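4'-phospho-dehydrooxetanocin synthase (Bacillus megaterium, PDB 5UL3) catalyses the cobalamin- and S-adenosylmethionine-dependent radical ring contraction of dAMP to an oxetane aldehyde in oxetanocin A biosynthesis. Local coordinates at residues S594-M599 and N688-W693; N692-M697 and K726-D731. One frame throughout, in Å; residues are numbered along the deposited sequence.

Interaction 1. Residues S594-M599 and N688-W693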
loop_
_atom_site.group_PDB
_atom_site.type_symbol
_atom_site.label_atom_id
_atom_site.label_comp_id
_atom_site.label_asym_id
_atom_site.label_seq_id
_atom_site.Cartn_x
_atom_site.Cartn_y
_atom_site.Cartn_z
ATOM N N SER A 594 20.097 19.260 1.326
ATOM C CA SER A 594 19.190 18.264 0.765
ATOM C C SER A 594 19.673 17.808 -0.604
ATOM O O SER A 594 19.706 16.607 -0.894
ATOM C CB SER A 594 17.774 18.838 0.680
ATOM O OG SER A 594 16.955 18.079 -0.209
ATOM N N GLU A 595 20.069 18.759 -1.458
ATOM C CA GLU A 595 20.594 18.408 -2.774
ATOM C C GLU A 595 21.835 17.532 -2.664
ATOM O O GLU A 595 21.971 16.546 -3.402
ATOM C CB GLU A 595 20.914 19.678 -3.570
ATOM C CG GLU A 595 21.416 19.430 -4.982
ATOM C CD GLU A 595 21.823 20.712 -5.703
ATOM O OE1 GLU A 595 22.769 21.384 -5.241
ATOM O OE2 GLU A 595 21.196 21.045 -6.732
ATOM N N ALA A 596 22.761 17.879 -1.766
ATOM C CA ALA A 596 23.975 17.078 -1.623
ATOM C C ALA A 596 23.646 15.655 -1.188
ATOM O O ALA A 596 24.263 14.699 -1.662
ATOM C CB ALA A 596 24.932 17.715 -0.620
ATOM N N CYS A 597 22.692 15.503 -0.269
ATOM C CA CYS A 597 22.314 14.165 0.176
ATOM C C CYS A 597 21.684 13.364 -0.956
ATOM O O CYS A 597 21.927 12.156 -1.074
ATOM C CB CYS A 597 21.379 14.260 1.374
ATOM S SG CYS A 597 22.217 14.752 2.897
ATOM N N GLN A 598 20.872 14.007 -1.805
ATOM C CA GLN A 598 20.398 13.299 -2.996
ATOM C C GLN A 598 21.558 12.888 -3.896
ATOM O O GLN A 598 21.566 11.779 -4.443
ATOM C CB GLN A 598 19.403 14.145 -3.787
ATOM C CG GLN A 598 18.867 13.395 -4.995
ATOM C CD GLN A 598 18.009 12.210 -4.577
ATOM O OE1 GLN A 598 17.033 12.372 -3.842
ATOM N NE2 GLN A 598 18.373 11.019 -5.030
ATOM N N MET A 599 22.550 13.765 -4.074
ATOM C CA MET A 599 23.693 13.388 -4.900
ATOM C C MET A 599 24.482 12.249 -4.261
ATOM O O MET A 599 24.993 11.368 -4.959
ATOM C CB MET A 599 24.591 14.608 -5.143
ATOM C CG MET A 599 23.885 15.702 -5.922
ATOM S SD MET A 599 24.920 17.192 -6.107
ATOM C CE MET A 599 25.669 16.868 -7.681
ATOM N N ASN A 688 32.730 19.962 -1.651
ATOM C CA ASN A 688 34.098 19.652 -1.234
ATOM C C ASN A 688 34.108 18.880 0.072
ATOM O O ASN A 688 34.929 17.975 0.265
ATOM C CB ASN A 688 34.923 20.934 -1.062
ATOM C CG ASN A 688 35.420 21.505 -2.371
ATOM O OD1 ASN A 688 35.503 20.809 -3.386
ATOM N ND2 ASN A 688 35.767 22.788 -2.351
ATOM N N VAL A 689 33.226 19.252 0.997
ATOM C CA VAL A 689 33.113 18.533 2.261
ATOM C C VAL A 689 32.656 17.102 2.006
ATOM O O VAL A 689 33.183 16.150 2.597
ATOM C CB VAL A 689 32.150 19.278 3.207
ATOM C CG1 VAL A 689 31.929 18.497 4.494
ATOM C CG2 VAL A 689 32.677 20.687 3.513
ATOM N N MET A 690 31.671 16.930 1.119
ATOM C CA MET A 690 31.155 15.592 0.833
ATOM C C MET A 690 32.184 14.739 0.104
ATOM O O MET A 690 32.295 13.538 0.372
ATOM C CB MET A 690 29.864 15.692 0.025
ATOM C CG MET A 690 29.173 14.351 -0.196
ATOM S SD MET A 690 27.447 14.525 -0.698
ATOM C CE MET A 690 27.578 15.291 -2.313
ATOM N N THR A 691 32.947 15.336 -0.825
ATOM C CA THR A 691 34.051 14.605 -1.446
ATOM C C THR A 691 34.986 14.035 -0.389
ATOM O O THR A 691 35.488 12.909 -0.522
ATOM C CB THR A 691 34.826 15.521 -2.403
ATOM O OG1 THR A 691 34.003 15.872 -3.519
ATOM C CG2 THR A 691 36.081 14.830 -2.908
ATOM N N ASN A 692 35.215 14.797 0.682
ATOM C CA ASN A 692 36.091 14.338 1.753
ATOM C C ASN A 692 35.470 13.164 2.491
ATOM O O ASN A 692 36.137 12.165 2.773
ATOM C CB ASN A 692 36.378 15.490 2.716
ATOM C CG ASN A 692 37.743 15.382 3.353
ATOM O OD1 ASN A 692 37.878 15.427 4.578
ATOM N ND2 ASN A 692 38.765 15.219 2.522
ATOM N N TRP A 693 34.182 13.272 2.821
ATOM C CA TRP A 693 33.503 12.182 3.505
ATOM C C TRP A 693 33.429 10.935 2.631
ATOM O O TRP A 693 33.462 9.813 3.144
ATOM C CB TRP A 693 32.101 12.626 3.913
ATOM C CG TRP A 693 31.493 11.730 4.920
ATOM C CD1 TRP A 693 30.520 10.782 4.709
ATOM C CD2 TRP A 693 31.822 11.667 6.308
ATOM N NE1 TRP A 693 30.220 10.150 5.895
ATOM C CE2 TRP A 693 31.000 10.679 6.889
ATOM C CE3 TRP A 693 32.727 12.361 7.121
ATOM C CZ2 TRP A 693 31.065 10.362 8.239
ATOM C CZ3 TRP A 693 32.788 12.048 8.458
ATOM C CH2 TRP A 693 31.959 11.058 9.010
#
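With CG anti to the backbone N (chi1 -174°) and chi2 also extended, Met-690 reaches straight across to Ala-596, and a bend at chi3 (66°) then turns the methyl CE aside, nearly at right angles to the axis of the facing helix. The sulfur arrives first: SD of Met-690 stands 3.3 Å from the backbone O of Ala-596. That oxygen lies almost on the prolongation of the CG-SD bond, the angle at SD being about 177°, which is the approach expected of a weak sulfur-oxygen (chalcogen) contact. The methyl CE of Met-690 lies beside the same oxygen and packs on CB of Ala-596 at 4.0 Å. Ala-596 suits this place because its single methyl leaves room for the methionine to lie against the backbone, with the two CA atoms 7.7 Å apart. Here helices 588-617 and 683-709 meet within the C-terminal helix bundle, and the long, flexible, apolar methionine bridges from one to the other. One turn on, CB of Met-599 adds a lighter touch, 4.2 Å from CE of Met-690. The rest of the Met-599 chain turns off, since its CG is anti to the carbonyl carbon, and packs on Leu-687 and Trp-735. Ile-686 also covers Ala-596, while a salt bridge from Glu-595 OE1 to Lys-683 NZ ties the same two helices at the more exposed flank.

Interaction 2. Residues N692-M697 and K726-D731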
loop_
_atom_site.group_PDB
_atom_site.type_symbol
_atom_site.label_atom_id
_atom_site.label_comp_id
_atom_site.label_asym_id
_atom_site.label_seq_id
_atom_site.Cartn_x
_atom_site.Cartn_y
_atom_site.Cartn_z
ATOM N N ASN A 692 35.215 14.797 0.682
ATOM C CA ASN A 692 36.091 14.338 1.753
ATOM C C ASN A 692 35.470 13.164 2.491
ATOM O O ASN A 692 36.137 12.165 2.773
ATOM C CB ASN A 692 36.378 15.490 2.716
ATOM C CG ASN A 692 37.743 15.382 3.353
ATOM O OD1 ASN A 692 37.878 15.427 4.578
ATOM N ND2 ASN A 692 38.765 15.219 2.522
ATOM N N TRP A 693 34.182 13.272 2.821
ATOM C CA TRP A 693 33.503 12.182 3.505
ATOM C C TRP A 693 33.429 10.935 2.631
ATOM O O TRP A 693 33.462 9.813 3.144
ATOM C CB TRP A 693 32.101 12.626 3.913
ATOM C CG TRP A 693 31.493 11.730 4.920
ATOM C CD1 TRP A 693 30.520 10.782 4.709
ATOM C CD2 TRP A 693 31.822 11.667 6.308
ATOM N NE1 TRP A 693 30.220 10.150 5.895
ATOM C CE2 TRP A 693 31.000 10.679 6.889
ATOM C CE3 TRP A 693 32.727 12.361 7.121
ATOM C CZ2 TRP A 693 31.065 10.362 8.239
ATOM C CZ3 TRP A 693 32.788 12.048 8.458
ATOM C CH2 TRP A 693 31.959 11.058 9.010
ATOM N N GLN A 694 33.335 11.114 1.316
ATOM C CA GLN A 694 33.258 9.984 0.398
ATOM C C GLN A 694 34.477 9.074 0.500
ATOM O O GLN A 694 34.388 7.893 0.153
ATOM C CB GLN A 694 33.086 10.495 -1.034
ATOM C CG GLN A 694 32.953 9.392 -2.084
ATOM C CD GLN A 694 32.724 9.927 -3.479
ATOM O OE1 GLN A 694 33.544 10.677 -4.007
ATOM N NE2 GLN A 694 31.604 9.544 -4.092
ATOM N N LEU A 695 35.612 9.592 0.985
ATOM C CA LEU A 695 36.771 8.736 1.229
ATOM C C LEU A 695 36.464 7.638 2.242
ATOM O O LEU A 695 37.105 6.581 2.227
ATOM C CB LEU A 695 37.952 9.587 1.711
ATOM C CG LEU A 695 38.452 10.622 0.706
ATOM C CD1 LEU A 695 39.461 11.542 1.393
ATOM C CD2 LEU A 695 39.091 9.925 -0.498
ATOM N N ILE A 696 35.491 7.857 3.129
ATOM C CA ILE A 696 35.113 6.793 4.054
ATOM C C ILE A 696 34.306 5.728 3.328
ATOM O O ILE A 696 34.475 4.530 3.576
ATOM C CB ILE A 696 34.338 7.358 5.257
ATOM C CG1 ILE A 696 35.131 8.491 5.910
ATOM C CG2 ILE A 696 34.079 6.255 6.268
ATOM C CD1 ILE A 696 34.326 9.241 6.922
ATOM N N MET A 697 33.421 6.141 2.419
ATOM C CA MET A 697 32.726 5.160 1.592
ATOM C C MET A 697 33.710 4.368 0.738
ATOM O O MET A 697 33.528 3.163 0.522
ATOM C CB MET A 697 31.691 5.854 0.707
ATOM C CG MET A 697 30.796 4.903 -0.058
ATOM S SD MET A 697 29.634 4.058 1.046
ATOM C CE MET A 697 28.971 2.910 -0.153
ATOM N N LYS A 726 34.008 -0.967 -10.070
ATOM C CA LYS A 726 34.985 -0.313 -10.940
ATOM C C LYS A 726 34.523 1.088 -11.318
ATOM O O LYS A 726 35.299 2.050 -11.248
ATOM C CB LYS A 726 35.213 -1.157 -12.199
ATOM C CG LYS A 726 36.257 -0.576 -13.146
ATOM C CD LYS A 726 36.418 -1.470 -14.366
ATOM C CE LYS A 726 37.640 -1.033 -15.184
ATOM N NZ LYS A 726 37.871 -1.912 -16.363
ATOM N N ARG A 727 33.251 1.217 -11.698
ATOM C CA ARG A 727 32.691 2.523 -12.021
ATOM C C ARG A 727 32.699 3.448 -10.810
ATOM O O ARG A 727 33.042 4.632 -10.931
ATOM C CB ARG A 727 31.271 2.346 -12.559
ATOM C CG ARG A 727 30.651 3.606 -13.133
ATOM C CD ARG A 727 29.285 3.287 -13.722
ATOM N NE ARG A 727 29.336 2.010 -14.426
ATOM C CZ ARG A 727 29.685 1.870 -15.701
ATOM N NH1 ARG A 727 29.715 0.663 -16.250
ATOM N NH2 ARG A 727 30.001 2.937 -16.426
ATOM N N TRP A 728 32.330 2.929 -9.632
ATOM C CA TRP A 728 32.306 3.764 -8.428
ATOM C C TRP A 728 33.673 4.384 -8.156
ATOM O O TRP A 728 33.785 5.592 -7.902
ATOM C CB TRP A 728 31.846 2.954 -7.211
ATOM C CG TRP A 728 31.491 3.852 -6.038
ATOM C CD1 TRP A 728 30.247 4.325 -5.716
ATOM C CD2 TRP A 728 32.392 4.411 -5.072
ATOM N NE1 TRP A 728 30.318 5.135 -4.601
ATOM C CE2 TRP A 728 31.622 5.206 -4.188
ATOM C CE3 TRP A 728 33.772 4.317 -4.861
ATOM C CZ2 TRP A 728 32.185 5.890 -3.111
ATOM C CZ3 TRP A 728 34.330 5.002 -3.794
ATOM C CH2 TRP A 728 33.539 5.779 -2.935
ATOM N N PHE A 729 34.729 3.565 -8.191
ATOM C CA PHE A 729 36.065 4.090 -7.934
ATOM C C PHE A 729 36.438 5.149 -8.961
ATOM O O PHE A 729 36.983 6.200 -8.607
ATOM C CB PHE A 729 37.089 2.950 -7.916
ATOM C CG PHE A 729 36.910 2.000 -6.751
ATOM C CD1 PHE A 729 36.815 2.490 -5.454
ATOM C CD2 PHE A 729 36.800 0.624 -6.963
ATOM C CE1 PHE A 729 36.640 1.637 -4.374
ATOM C CE2 PHE A 729 36.630 -0.240 -5.890
ATOM C CZ PHE A 729 36.545 0.267 -4.592
ATOM N N SER A 730 36.113 4.911 -10.234
ATOM C CA SER A 730 36.467 5.877 -11.267
ATOM C C SER A 730 35.635 7.151 -11.179
ATOM O O SER A 730 36.065 8.190 -11.687
ATOM C CB SER A 730 36.315 5.253 -12.655
ATOM O OG SER A 730 35.071 5.599 -13.227
ATOM N N ASP A 731 34.463 7.101 -10.548
ATOM C CA ASP A 731 33.601 8.272 -10.428
ATOM C C ASP A 731 33.816 9.059 -9.146
ATOM O O ASP A 731 33.067 10.013 -8.900
ATOM C CB ASP A 731 32.126 7.859 -10.515
ATOM C CG ASP A 731 31.735 7.403 -11.900
ATOM O OD1 ASP A 731 32.446 7.763 -12.859
ATOM O OD2 ASP A 731 30.724 6.686 -12.037
HETATM O O HOH W 1 31.001 10.230 -6.935
#
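A water joins Gln-694 to Asp-731: it accepts from NE2 of Gln-694 at 3.0 Å and donates to the backbone O of Asp-731 at 2.9 Å. It thereby links helix 683-709 of the C-terminal bundle to the backbone at Asp-731, close to the C-terminus. Glutamine suits the place because its amide works at both ends: OE1 takes a hydrogen bond from the backbone N of Gly-733, so the two bonds, one on OE1 and one on NE2, fix the rotation of the amide. Its aliphatic part serves the apolar side of the contact, CG lying 3.7 Å from CZ2 of Trp-728. The amide is turned about 70° from the indole plane. Met-697 comes to the same corner of the ring, its CG 3.5 Å from CZ2 of Trp-728; a bend at chi2 (71°) turns the sulfur away from the ring, and the side chain also touches Met-608 and His-633. Tryptophan offers the reach this site needs, since the CA atoms of Met-697 and Trp-728 are 10.1 Å apart and the indole spans most of that gap. With CG anti to the backbone N, the six-membered ring enters between Gln-694 and Met-697, while NE1 is satisfied by OD1 of Asn-604 on helix 588-617. At the leading edge of the indole, in its plane, the backbone O of Gln-694 lies 3.8 Å from CH2 of Trp-728.

Both contacts draw on helix 683-709, and their centres are 12 Å apart. Along the chain helix 588-617 comes first, then 683-709, and last 720-730 near the C-terminus; the segments of 683-709 overlap at Asn-692 and Trp-693. Met-690 of interaction 1 and Gln-694 and Met-697 of interaction 2 follow one another at spacings of four and three residues, and so line one side of the helix. The first packs on helix 588-617; the others meet Trp-728 of helix 720-730 and also touch helix 588-617, where Asn-604 is hydrogen-bonded to Trp-728. The three helices thus close round a common core in the C-terminal bundle, away from the cobalamin and the iron-sulfur cluster.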